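Long-range contacts in nidogen (Mus musculus, PDB 1NPE), which probably binds laminin through its six-bladed YWTD beta-propeller domain and so helps link the networks of the basement membrane: residues L15-K23 with S216-T224; C182-E192 with K203-V214. All coordinates share one frame; numbering follows the deposited sequence.

Interaction 1 (L15-K23 with S216-T224)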
loop_
_atom_site.group_PDB
_atom_site.type_symbol
_atom_site.label_atom_id
_atom_site.label_comp_id
_atom_site.label_asym_id
_atom_site.label_seq_id
_atom_site.Cartn_x
_atom_site.Cartn_y
_atom_site.Cartn_z
ATOM N N LEU A 15 -11.689 -9.745 16.183
ATOM C CA LEU A 15 -12.690 -9.360 17.176
ATOM C C LEU A 15 -14.089 -9.621 16.647
ATOM O O LEU A 15 -14.404 -9.315 15.496
ATOM C CB LEU A 15 -12.544 -7.906 17.638
ATOM C CG LEU A 15 -12.861 -6.743 16.708
ATOM C CD1 LEU A 15 -13.358 -5.565 17.526
ATOM C CD2 LEU A 15 -11.624 -6.376 15.920
ATOM N N PRO A 16 -14.949 -10.195 17.493
ATOM C CA PRO A 16 -16.338 -10.540 17.189
ATOM C C PRO A 16 -17.224 -9.358 16.842
ATOM O O PRO A 16 -17.010 -8.245 17.319
ATOM C CB PRO A 16 -16.816 -11.200 18.485
ATOM C CG PRO A 16 -15.557 -11.747 19.081
ATOM C CD PRO A 16 -14.602 -10.615 18.859
ATOM N N LEU A 17 -18.212 -9.627 15.994
ATOM C CA LEU A 17 -19.197 -8.643 15.571
ATOM C C LEU A 17 -20.571 -9.224 15.868
ATOM O O LEU A 17 -21.060 -10.067 15.118
ATOM C CB LEU A 17 -19.114 -8.383 14.065
ATOM C CG LEU A 17 -18.448 -7.128 13.499
ATOM C CD1 LEU A 17 -18.850 -7.014 12.028
ATOM C CD2 LEU A 17 -18.885 -5.876 14.245
ATOM N N GLU A 18 -21.173 -8.814 16.981
ATOM C CA GLU A 18 -22.504 -9.294 17.337
ATOM C C GLU A 18 -23.527 -8.189 17.058
ATOM O O GLU A 18 -23.606 -7.196 17.783
ATOM C CB GLU A 18 -22.551 -9.768 18.797
ATOM C CG GLU A 18 -21.591 -10.939 19.087
ATOM C CD GLU A 18 -21.982 -11.765 20.308
ATOM O OE1 GLU A 18 -21.287 -11.677 21.349
ATOM O OE2 GLU A 18 -22.979 -12.517 20.218
ATOM N N ARG A 19 -24.266 -8.357 15.962
ATOM C CA ARG A 19 -25.277 -7.397 15.517
ATOM C C ARG A 19 -24.759 -5.968 15.356
ATOM O O ARG A 19 -25.093 -5.076 16.141
ATOM C CB ARG A 19 -26.522 -7.433 16.417
ATOM C CG ARG A 19 -27.580 -8.439 15.965
ATOM C CD ARG A 19 -27.995 -8.199 14.503
ATOM N NE ARG A 19 -27.559 -9.272 13.600
ATOM C CZ ARG A 19 -26.731 -9.115 12.566
ATOM N NH1 ARG A 19 -26.221 -7.919 12.278
ATOM N NH2 ARG A 19 -26.430 -10.156 11.796
ATOM N N ASN A 20 -23.926 -5.773 14.336
ATOM C CA ASN A 20 -23.335 -4.475 14.011
ATOM C C ASN A 20 -22.567 -3.812 15.162
ATOM O O ASN A 20 -22.366 -2.597 15.155
ATOM C CB ASN A 20 -24.409 -3.517 13.469
ATOM C CG ASN A 20 -25.122 -4.063 12.228
ATOM O OD1 ASN A 20 -26.064 -3.446 11.714
ATOM N ND2 ASN A 20 -24.681 -5.225 11.752
ATOM N N THR A 21 -22.118 -4.614 16.126
ATOM C CA THR A 21 -21.376 -4.102 17.278
ATOM C C THR A 21 -20.035 -4.819 17.465
ATOM O O THR A 21 -19.960 -6.047 17.390
ATOM C CB THR A 21 -22.215 -4.234 18.581
ATOM O OG1 THR A 21 -23.406 -3.449 18.467
ATOM C CG2 THR A 21 -21.426 -3.762 19.791
ATOM N N MET A 22 -18.975 -4.048 17.681
ATOM C CA MET A 22 -17.647 -4.619 17.892
ATOM C C MET A 22 -17.466 -5.022 19.352
ATOM O O MET A 22 -17.641 -4.193 20.251
ATOM C CB MET A 22 -16.545 -3.607 17.545
ATOM C CG MET A 22 -16.524 -3.105 16.110
ATOM S SD MET A 22 -15.024 -2.128 15.789
ATOM C CE MET A 22 -15.566 -0.477 16.181
ATOM N N LYS A 23 -17.110 -6.283 19.588
ATOM C CA LYS A 23 -16.868 -6.767 20.949
ATOM C C LYS A 23 -15.401 -6.483 21.257
ATOM O O LYS A 23 -14.556 -7.372 21.182
ATOM C CB LYS A 23 -17.148 -8.271 21.043
ATOM C CG LYS A 23 -18.589 -8.697 20.731
ATOM C CD LYS A 23 -19.547 -8.477 21.905
ATOM C CE LYS A 23 -20.015 -7.027 22.027
ATOM N NZ LYS A 23 -20.912 -6.822 23.210
ATOM N N SER A 216 -17.105 -3.373 4.630
ATOM C CA SER A 216 -18.475 -3.087 5.011
ATOM C C SER A 216 -19.265 -4.290 5.489
ATOM O O SER A 216 -18.941 -5.439 5.182
ATOM C CB SER A 216 -19.220 -2.393 3.861
ATOM O OG SER A 216 -19.279 -3.203 2.696
ATOM N N TYR A 217 -20.279 -3.994 6.297
ATOM C CA TYR A 217 -21.190 -4.989 6.836
ATOM C C TYR A 217 -22.553 -4.306 6.908
ATOM O O TYR A 217 -22.884 -3.654 7.905
ATOM C CB TYR A 217 -20.751 -5.464 8.229
ATOM C CG TYR A 217 -21.511 -6.687 8.691
ATOM C CD1 TYR A 217 -21.602 -7.816 7.876
ATOM C CD2 TYR A 217 -22.196 -6.696 9.907
ATOM C CE1 TYR A 217 -22.358 -8.918 8.249
ATOM C CE2 TYR A 217 -22.963 -7.805 10.293
ATOM C CZ TYR A 217 -23.040 -8.910 9.452
ATOM O OH TYR A 217 -23.818 -9.997 9.792
ATOM N N GLY A 218 -23.300 -4.407 5.810
ATOM C CA GLY A 218 -24.618 -3.804 5.726
ATOM C C GLY A 218 -24.575 -2.295 5.563
ATOM O O GLY A 218 -24.025 -1.772 4.585
ATOM N N LYS A 219 -25.162 -1.598 6.532
ATOM C CA LYS A 219 -25.213 -0.136 6.543
ATOM C C LYS A 219 -23.968 0.494 7.191
ATOM O O LYS A 219 -23.732 1.697 7.059
ATOM C CB LYS A 219 -26.475 0.330 7.286
ATOM C CG LYS A 219 -26.712 -0.396 8.616
ATOM C CD LYS A 219 -27.826 0.241 9.441
ATOM C CE LYS A 219 -29.169 0.232 8.715
ATOM N NZ LYS A 219 -30.213 0.984 9.486
ATOM N N ASN A 220 -23.179 -0.327 7.883
ATOM C CA ASN A 220 -21.972 0.139 8.567
ATOM C C ASN A 220 -20.651 -0.019 7.811
ATOM O O ASN A 220 -20.421 -1.010 7.117
ATOM C CB ASN A 220 -21.836 -0.558 9.927
ATOM C CG ASN A 220 -22.587 0.151 11.039
ATOM O OD1 ASN A 220 -23.420 1.020 10.794
ATOM N ND2 ASN A 220 -22.281 -0.218 12.280
ATOM N N LEU A 221 -19.783 0.975 7.962
ATOM C CA LEU A 221 -18.458 0.941 7.355
ATOM C C LEU A 221 -17.446 0.819 8.480
ATOM O O LEU A 221 -17.614 1.416 9.538
ATOM C CB LEU A 221 -18.156 2.227 6.573
ATOM C CG LEU A 221 -18.866 2.490 5.249
ATOM C CD1 LEU A 221 -18.292 3.763 4.636
ATOM C CD2 LEU A 221 -18.696 1.312 4.300
ATOM N N TYR A 222 -16.408 0.025 8.259
ATOM C CA TYR A 222 -15.363 -0.135 9.259
ATOM C C TYR A 222 -14.044 0.188 8.578
ATOM O O TYR A 222 -13.661 -0.480 7.613
ATOM C CB TYR A 222 -15.330 -1.566 9.803
ATOM C CG TYR A 222 -16.596 -1.984 10.508
ATOM C CD1 TYR A 222 -17.641 -2.579 9.804
ATOM C CD2 TYR A 222 -16.757 -1.772 11.878
ATOM C CE1 TYR A 222 -18.817 -2.953 10.444
ATOM C CE2 TYR A 222 -17.933 -2.140 12.529
ATOM C CZ TYR A 222 -18.956 -2.729 11.804
ATOM O OH TYR A 222 -20.121 -3.089 12.433
ATOM N N TYR A 223 -13.373 1.234 9.052
ATOM C CA TYR A 223 -12.096 1.612 8.471
ATOM C C TYR A 223 -10.958 1.729 9.482
ATOM O O TYR A 223 -11.185 1.952 10.674
ATOM C CB TYR A 223 -12.227 2.904 7.646
ATOM C CG TYR A 223 -12.420 4.185 8.426
ATOM C CD1 TYR A 223 -11.324 4.956 8.821
ATOM C CD2 TYR A 223 -13.699 4.668 8.711
ATOM C CE1 TYR A 223 -11.496 6.180 9.473
ATOM C CE2 TYR A 223 -13.884 5.886 9.363
ATOM C CZ TYR A 223 -12.777 6.637 9.738
ATOM O OH TYR A 223 -12.955 7.852 10.354
ATOM N N THR A 224 -9.734 1.548 8.993
ATOM C CA THR A 224 -8.545 1.660 9.828
ATOM C C THR A 224 -7.978 3.052 9.614
ATOM O O THR A 224 -7.930 3.542 8.480
ATOM C CB THR A 224 -7.488 0.606 9.463
ATOM O OG1 THR A 224 -7.112 0.753 8.087
ATOM C CG2 THR A 224 -8.040 -0.802 9.711
#
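Arg19 and Tyr217 make the polar link: NH2 of Arg19 donates to OH of Tyr217 over 3.3 Å, at an N-H...O angle of 159°. The hydroxyl sits at the edge of the guanidinium, near its plane, and the two flat groups are tilted only 14° apart. Arg19 starts out pointing away and comes back by bending at chi2 and chi3. Next to it, Asn20 brings ND2 to 3.4 Å from Tyr217 CE2, with its amide almost perpendicular to the ring.

The apolar contacts use both tyrosines. Leu17 divides its methyls between them, CD1 lying 4.0 Å from Tyr217 CD2 and CD2 lying 3.5 Å from Tyr222 OH. Met22 slides past Tyr222, placing CG 4.0 Å from CE2, and its sulfur adds an oblique Met-aromatic contact. Ile258 also touches Leu17 and Tyr217.

Tyr217 reaches across with CG trans to its own nitrogen (chi1 -168°); an alanine here would probably leave Arg19 without its acceptor and Leu17 CD1 without its aromatic neighbour. The arrangement is that of adjacent beta-propeller blades, here the turn after strand 11-17 packed against the hairpin of strands 211-217 and 220-225 and its Tyr217-Asn220 type II' turn.

Interaction 2 (C182-E192 with K203-V214); sequences CWVDAGTHRAE and KVLEGLQYPFAV. With CD (cadmium ion), chain D.
His189 is held at both ring nitrogens. ND1 of His189 donates to the backbone O of Gln209 at 2.9 Å, the acceptor lying in the ring plane but the donor standing above the carbonyl plane; Leu208 O is a second, weak partner. NE2 of His189 binds the cadmium ion at 2.1 Å, alongside two waters. His189 O accepts as well, from Leu208 N at 3.0 Å.

Further along, Ala191 and Leu205 form an antiparallel hydrogen-bonded pair. Leu205 N meets Ala191 O at 2.9 Å and 172°, in the carbonyl plane, while the return bond to Leu205 O is less sure. Arg190 NH1 bonds Glu206 OE1 at 2.9 Å, the oxygen lying in the guanidinium plane although it is approached from above the carboxylate plane. Arg190 CG lies between its backbone N and carbonyl carbon (chi1 55°), and bends at chi2 and chi3 bring NH1 to Glu206. Val204 CG2 covers one guanidinium face. Arg190 has a second, long salt bridge to Glu192, whose carboxylate also pairs with Arg202.

Asp185 OD1 accepts from the loop backbone, taking Gly187 N at 2.7 Å in an Asx turn and also Thr188 N; Leu168 N gives to it from outside, as Gly167 N does to OD2.

Ala186 CB sits 3.7 Å from the centroid of the Tyr210 ring, a CH-pi contact, while Tyr210 OH bonds a polar side chain of the other protein chain. Val184 CB presses on Pro211 CB at a tight 3.4 Å.

With NE2 on the cadmium ion and ND1 donating, His189 is probably the neutral ring protonated at ND1, and the Gln209 carbonyl is likely to help fix its rotation.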
loop_
_atom_site.group_PDB
_atom_site.type_symbol
_atom_site.label_atom_id
_atom_site.label_comp_id
_atom_site.label_asym_id
_atom_site.label_seq_id
_atom_site.Cartn_x
_atom_site.Cartn_y
_atom_site.Cartn_z
ATOM N N CYS A 182 -18.057 2.082 -1.899
ATOM C CA CYS A 182 -17.567 3.142 -1.039
ATOM C C CYS A 182 -16.054 3.080 -0.907
ATOM O O CYS A 182 -15.472 2.006 -0.928
ATOM C CB CYS A 182 -18.178 3.017 0.353
ATOM S SG CYS A 182 -19.991 2.917 0.411
ATOM N N TRP A 183 -15.425 4.240 -0.774
ATOM C CA TRP A 183 -13.984 4.305 -0.592
ATOM C C TRP A 183 -13.681 5.309 0.506
ATOM O O TRP A 183 -14.550 6.090 0.883
ATOM C CB TRP A 183 -13.271 4.695 -1.894
ATOM C CG TRP A 183 -13.552 6.072 -2.402
ATOM C CD1 TRP A 183 -12.932 7.232 -2.021
ATOM C CD2 TRP A 183 -14.481 6.434 -3.434
ATOM N NE1 TRP A 183 -13.415 8.289 -2.756
ATOM C CE2 TRP A 183 -14.365 7.828 -3.631
ATOM C CE3 TRP A 183 -15.396 5.712 -4.213
ATOM C CZ2 TRP A 183 -15.126 8.521 -4.578
ATOM C CZ3 TRP A 183 -16.156 6.401 -5.158
ATOM C CH2 TRP A 183 -16.013 7.793 -5.331
ATOM N N VAL A 184 -12.485 5.218 1.079
ATOM C CA VAL A 184 -12.051 6.150 2.118
ATOM C C VAL A 184 -10.868 6.898 1.514
ATOM O O VAL A 184 -9.998 6.298 0.881
ATOM C CB VAL A 184 -11.673 5.434 3.439
ATOM C CG1 VAL A 184 -12.914 4.810 4.058
ATOM C CG2 VAL A 184 -10.599 4.373 3.201
ATOM N N ASP A 185 -10.858 8.212 1.687
ATOM C CA ASP A 185 -9.833 9.051 1.083
ATOM C C ASP A 185 -9.057 9.842 2.123
ATOM O O ASP A 185 -9.613 10.700 2.797
ATOM C CB ASP A 185 -10.520 9.989 0.082
ATOM C CG ASP A 185 -9.555 10.630 -0.901
ATOM O OD1 ASP A 185 -8.517 11.164 -0.471
ATOM O OD2 ASP A 185 -9.853 10.624 -2.113
ATOM N N ALA A 186 -7.758 9.572 2.224
ATOM C CA ALA A 186 -6.911 10.259 3.199
ATOM C C ALA A 186 -6.420 11.619 2.710
ATOM O O ALA A 186 -5.652 12.292 3.402
ATOM C CB ALA A 186 -5.737 9.377 3.594
ATOM N N GLY A 187 -6.866 12.010 1.516
ATOM C CA GLY A 187 -6.490 13.289 0.936
ATOM C C GLY A 187 -7.619 14.298 1.076
ATOM O O GLY A 187 -7.388 15.460 1.425
ATOM N N THR A 188 -8.839 13.853 0.770
ATOM C CA THR A 188 -10.031 14.686 0.886
ATOM C C THR A 188 -10.642 14.515 2.285
ATOM O O THR A 188 -11.634 15.163 2.623
ATOM C CB THR A 188 -11.102 14.299 -0.160
ATOM O OG1 THR A 188 -11.477 12.927 0.018
ATOM C CG2 THR A 188 -10.573 14.504 -1.578
ATOM N N HIS A 189 -10.055 13.612 3.072
ATOM C CA HIS A 189 -10.497 13.317 4.438
ATOM C C HIS A 189 -11.955 12.887 4.545
ATOM O O HIS A 189 -12.690 13.343 5.423
ATOM C CB HIS A 189 -10.202 14.500 5.369
ATOM C CG HIS A 189 -8.748 14.841 5.444
ATOM N ND1 HIS A 189 -7.827 14.024 6.069
ATOM C CD2 HIS A 189 -8.045 15.867 4.912
ATOM C CE1 HIS A 189 -6.618 14.533 5.913
ATOM N NE2 HIS A 189 -6.723 15.650 5.216
ATOM N N ARG A 190 -12.369 11.998 3.647
ATOM C CA ARG A 190 -13.735 11.521 3.676
ATOM C C ARG A 190 -13.985 10.136 3.098
ATOM O O ARG A 190 -13.067 9.463 2.627
ATOM C CB ARG A 190 -14.680 12.571 3.065
ATOM C CG ARG A 190 -14.384 13.056 1.658
ATOM C CD ARG A 190 -14.844 14.516 1.523
ATOM N NE ARG A 190 -15.424 14.834 0.218
ATOM C CZ ARG A 190 -16.101 15.954 -0.048
ATOM N NH1 ARG A 190 -16.279 16.873 0.898
ATOM N NH2 ARG A 190 -16.647 16.138 -1.247
ATOM N N ALA A 191 -15.216 9.669 3.276
ATOM C CA ALA A 191 -15.653 8.388 2.751
ATOM C C ALA A 191 -16.726 8.717 1.722
ATOM O O ALA A 191 -17.595 9.555 1.964
ATOM C CB ALA A 191 -16.232 7.521 3.861
ATOM N N GLU A 192 -16.633 8.113 0.545
ATOM C CA GLU A 192 -17.620 8.371 -0.488
ATOM C C GLU A 192 -18.187 7.073 -1.025
ATOM O O GLU A 192 -17.470 6.080 -1.159
ATOM C CB GLU A 192 -17.020 9.200 -1.624
ATOM C CG GLU A 192 -16.456 10.539 -1.170
ATOM C CD GLU A 192 -16.238 11.509 -2.312
ATOM O OE1 GLU A 192 -17.203 11.794 -3.045
ATOM O OE2 GLU A 192 -15.112 12.004 -2.474
ATOM N N LYS A 203 -22.399 9.999 -2.289
ATOM C CA LYS A 203 -22.776 10.295 -0.908
ATOM C C LYS A 203 -21.441 10.539 -0.234
ATOM O O LYS A 203 -20.493 9.791 -0.476
ATOM C CB LYS A 203 -23.368 9.072 -0.218
ATOM C CG LYS A 203 -24.830 8.773 -0.416
ATOM C CD LYS A 203 -25.164 7.594 0.507
ATOM C CE LYS A 203 -26.591 7.099 0.361
ATOM N NZ LYS A 203 -26.768 5.820 1.104
ATOM N N VAL A 204 -21.343 11.553 0.617
ATOM C CA VAL A 204 -20.076 11.792 1.287
ATOM C C VAL A 204 -20.178 11.975 2.798
ATOM O O VAL A 204 -21.072 12.650 3.304
ATOM C CB VAL A 204 -19.273 12.991 0.663
ATOM C CG1 VAL A 204 -19.512 13.100 -0.836
ATOM C CG2 VAL A 204 -19.578 14.288 1.364
ATOM N N LEU A 205 -19.268 11.318 3.506
ATOM C CA LEU A 205 -19.169 11.411 4.950
ATOM C C LEU A 205 -17.848 12.137 5.203
ATOM O O LEU A 205 -16.803 11.703 4.730
ATOM C CB LEU A 205 -19.132 10.018 5.584
ATOM C CG LEU A 205 -18.814 9.996 7.084
ATOM C CD1 LEU A 205 -19.886 10.747 7.859
ATOM C CD2 LEU A 205 -18.696 8.564 7.578
ATOM N N GLU A 206 -17.899 13.248 5.930
ATOM C CA GLU A 206 -16.698 14.027 6.217
ATOM C C GLU A 206 -16.088 13.749 7.585
ATOM O O GLU A 206 -16.669 13.043 8.409
ATOM C CB GLU A 206 -17.010 15.520 6.097
ATOM C CG GLU A 206 -17.722 15.897 4.809
ATOM C CD GLU A 206 -17.074 17.073 4.103
ATOM O OE1 GLU A 206 -15.880 16.966 3.731
ATOM O OE2 GLU A 206 -17.763 18.102 3.916
ATOM N N GLY A 207 -14.896 14.296 7.803
ATOM C CA GLY A 207 -14.220 14.144 9.080
ATOM C C GLY A 207 -13.295 12.960 9.281
ATOM O O GLY A 207 -12.878 12.710 10.417
ATOM N N LEU A 208 -12.973 12.221 8.222
ATOM C CA LEU A 208 -12.073 11.077 8.369
ATOM C C LEU A 208 -10.621 11.563 8.396
ATOM O O LEU A 208 -10.133 12.152 7.432
ATOM C CB LEU A 208 -12.300 10.032 7.265
ATOM C CG LEU A 208 -13.599 9.210 7.327
ATOM C CD1 LEU A 208 -14.814 10.081 7.012
ATOM C CD2 LEU A 208 -13.519 8.040 6.346
ATOM N N GLN A 209 -9.947 11.316 9.514
ATOM C CA GLN A 209 -8.567 11.755 9.722
ATOM C C GLN A 209 -7.519 11.220 8.739
ATOM O O GLN A 209 -6.929 11.990 7.985
ATOM C CB GLN A 209 -8.153 11.469 11.167
ATOM C CG GLN A 209 -9.121 12.042 12.197
ATOM C CD GLN A 209 -8.506 13.154 13.029
ATOM O OE1 GLN A 209 -8.360 14.288 12.567
ATOM N NE2 GLN A 209 -8.143 12.833 14.265
ATOM N N TYR A 210 -7.254 9.919 8.768
ATOM C CA TYR A 210 -6.288 9.327 7.849
ATOM C C TYR A 210 -6.601 7.865 7.627
ATOM O O TYR A 210 -5.883 6.977 8.094
ATOM C CB TYR A 210 -4.838 9.488 8.337
ATOM C CG TYR A 210 -3.855 9.492 7.180
ATOM C CD1 TYR A 210 -3.368 10.692 6.660
ATOM C CD2 TYR A 210 -3.487 8.304 6.546
ATOM C CE1 TYR A 210 -2.548 10.711 5.533
ATOM C CE2 TYR A 210 -2.668 8.313 5.418
ATOM C CZ TYR A 210 -2.209 9.517 4.916
ATOM O OH TYR A 210 -1.443 9.533 3.786
ATOM N N PRO A 211 -7.680 7.595 6.882
ATOM C CA PRO A 211 -8.142 6.245 6.564
ATOM C C PRO A 211 -7.155 5.504 5.681
ATOM O O PRO A 211 -6.586 6.088 4.760
ATOM C CB PRO A 211 -9.422 6.495 5.763
ATOM C CG PRO A 211 -9.786 7.892 6.027
ATOM C CD PRO A 211 -8.490 8.601 6.183
ATOM N N PHE A 212 -6.972 4.217 5.958
ATOM C CA PHE A 212 -6.099 3.386 5.146
ATOM C C PHE A 212 -6.883 2.302 4.407
ATOM O O PHE A 212 -6.676 2.085 3.214
ATOM C CB PHE A 212 -5.001 2.718 5.971
ATOM C CG PHE A 212 -4.154 1.789 5.161
ATOM C CD1 PHE A 212 -3.125 2.289 4.367
ATOM C CD2 PHE A 212 -4.445 0.423 5.103
ATOM C CE1 PHE A 212 -2.405 1.451 3.523
ATOM C CE2 PHE A 212 -3.731 -0.419 4.266
ATOM C CZ PHE A 212 -2.708 0.096 3.470
ATOM N N ALA A 213 -7.711 1.559 5.140
ATOM C CA ALA A 213 -8.498 0.494 4.538
ATOM C C ALA A 213 -9.921 0.536 5.053
ATOM O O ALA A 213 -10.202 1.129 6.097
ATOM C CB ALA A 213 -7.876 -0.860 4.830
ATOM N N VAL A 214 -10.816 -0.123 4.329
ATOM C CA VAL A 214 -12.209 -0.137 4.718
ATOM C C VAL A 214 -12.879 -1.410 4.246
ATOM O O VAL A 214 -12.441 -2.044 3.280
ATOM C CB VAL A 214 -12.957 1.071 4.120
ATOM C CG1 VAL A 214 -13.062 0.935 2.595
ATOM C CG2 VAL A 214 -14.324 1.228 4.757
HETATM CD CD CD D . -4.865 16.477 4.806
HETATM O O HOH W 1 -3.444 15.454 6.381
HETATM O O HOH W 2 -5.732 18.185 4.724
#

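Overall arrangement
The centres of the two contacts lie about 17 Å apart, and both use strand 211-217. Along the chain the order is 15-23, 182-192, 203-214 and 216-224, placing interaction 2 between the segments of interaction 1. They meet where strands 211-217 and 220-225 run side by side: Thr224 makes probable backbone hydrogen bonds to Phe212 and Ala213, and Tyr223 packs on Leu208. Interaction 2 carries the chain from the sheet ending in strand 201-206 into the one beginning with strand 211-217; interaction 1 sets this second sheet against the one in which strand 256-259 joins the N-terminal strands. Together they cover two successive blade boundaries at the closure of the propeller ring.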